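Local coordinates for protein homoserine kinase (Listeria monocytogenes, PDB 3HUL) that probably catalyses the ATP-dependent phosphorylation of L-homoserine to O-phospho-L-homoserine in threonine biosynthesis, as a GHMP-family kinase, at residues A[263-266]-A[267-270]. Numbering follows the deposited sequence.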
# COMPACT_ATOMS: atom_id res chain seq x y z
N LEU A 263 20.85 19.71 6.46
CA LEU A 263 20.61 19.35 7.86
C LEU A 263 21.85 18.85 8.57
O LEU A 263 22.05 19.16 9.73
CB LEU A 263 19.50 18.31 8.02
CG LEU A 263 18.17 18.88 8.48
CD1 LEU A 263 17.12 17.79 8.54
CD2 LEU A 263 18.34 19.53 9.85
N GLN A 264 22.66 18.04 7.89
CA GLN A 264 23.91 17.60 8.48
C GLN A 264 24.73 18.83 8.90
O GLN A 264 25.02 19.02 10.07
CB GLN A 264 24.71 16.74 7.51
CG GLN A 264 26.01 16.16 8.12
CD GLN A 264 26.73 15.18 7.18
OE1 GLN A 264 26.92 15.47 6.00
NE2 GLN A 264 27.12 14.02 7.69
N THR A 265 25.04 19.67 7.91
CA THR A 265 25.81 20.92 8.07
C THR A 265 25.26 21.76 9.21
O THR A 265 25.99 22.12 10.13
CB THR A 265 25.86 21.71 6.72
OG1 THR A 265 26.45 20.84 5.76
CG2 THR A 265 26.71 23.00 6.82
N SER A 266 23.97 22.04 9.15
CA SER A 266 23.28 22.77 10.20
C SER A 266 23.40 22.17 11.62
O SER A 266 23.60 22.89 12.61
CB SER A 266 21.82 22.83 9.79
OG SER A 266 21.15 23.80 10.53
N LEU A 267 23.26 20.85 11.73
CA LEU A 267 23.33 20.21 13.06
C LEU A 267 24.77 20.16 13.59
O LEU A 267 24.99 20.23 14.79
CB LEU A 267 22.69 18.82 13.05
CG LEU A 267 21.16 18.86 12.88
CD1 LEU A 267 20.67 17.57 12.26
CD2 LEU A 267 20.42 19.15 14.17
N GLN A 268 25.73 20.01 12.68
CA GLN A 268 27.14 20.16 12.99
C GLN A 268 27.52 21.49 13.64
O GLN A 268 28.54 21.55 14.31
CB GLN A 268 27.98 19.92 11.73
CG GLN A 268 28.09 18.44 11.40
CD GLN A 268 28.67 18.13 10.05
OE1 GLN A 268 28.71 18.97 9.14
NE2 GLN A 268 29.10 16.89 9.88
N THR A 269 26.71 22.54 13.48
CA THR A 269 27.03 23.84 14.11
C THR A 269 26.75 23.86 15.61
O THR A 269 27.13 24.81 16.29
CB THR A 269 26.31 25.07 13.48
OG1 THR A 269 24.91 25.01 13.77
CG2 THR A 269 26.55 25.19 11.98
N LEU A 270 26.06 22.84 16.12
CA LEU A 270 25.72 22.80 17.54
C LEU A 270 26.91 22.42 18.43
O LEU A 270 26.90 22.66 19.63
CB LEU A 270 24.52 21.85 17.79
CG LEU A 270 23.23 22.23 17.05
CD1 LEU A 270 22.15 21.14 17.24
CD2 LEU A 270 22.74 23.61 17.51
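Leu267 N bonds to Leu263 O at 2.9 Å, one helical turn back in helix 260-268 of the C-terminal GHMP kinase region. The two leucine side chains lie side by side and point the same way, with Leu267 CD1 3.9 Å from Leu263 CD2. Both pack on the four-stranded antiparallel sheet, against Ile158 of strand 156-161 and onto strand 251-255. Val233 of helix 227-235 also touches Leu267. Gln268 N continues the helical pattern with a nearly straight bond to Gln264 O (2.9 Å, 168° at the hydrogen). Its side chain, extended beyond CG, runs back over the preceding turn. There Gln268 NE2 rests 3.6 Å from Gln264 CG, and the two amide planes are almost parallel, 8° apart. Gln264 NE2 donates to Val276 O of strand 275-280. At Thr269 the pattern changes. Thr269 N makes a weak bond to Thr265 O and a better one to Ser266 O, 3.2 Å away, reaching it from above the carbonyl plane. Chi1 of 69° sets Thr269 OG1 between its own backbone N and carbonyl carbon, and from there it donates to Ser266 O at 2.7 Å. Ser266 O is thus gripped twice by Thr269, which ties down the C-terminal turn as i+4 bonding gives way to i+3.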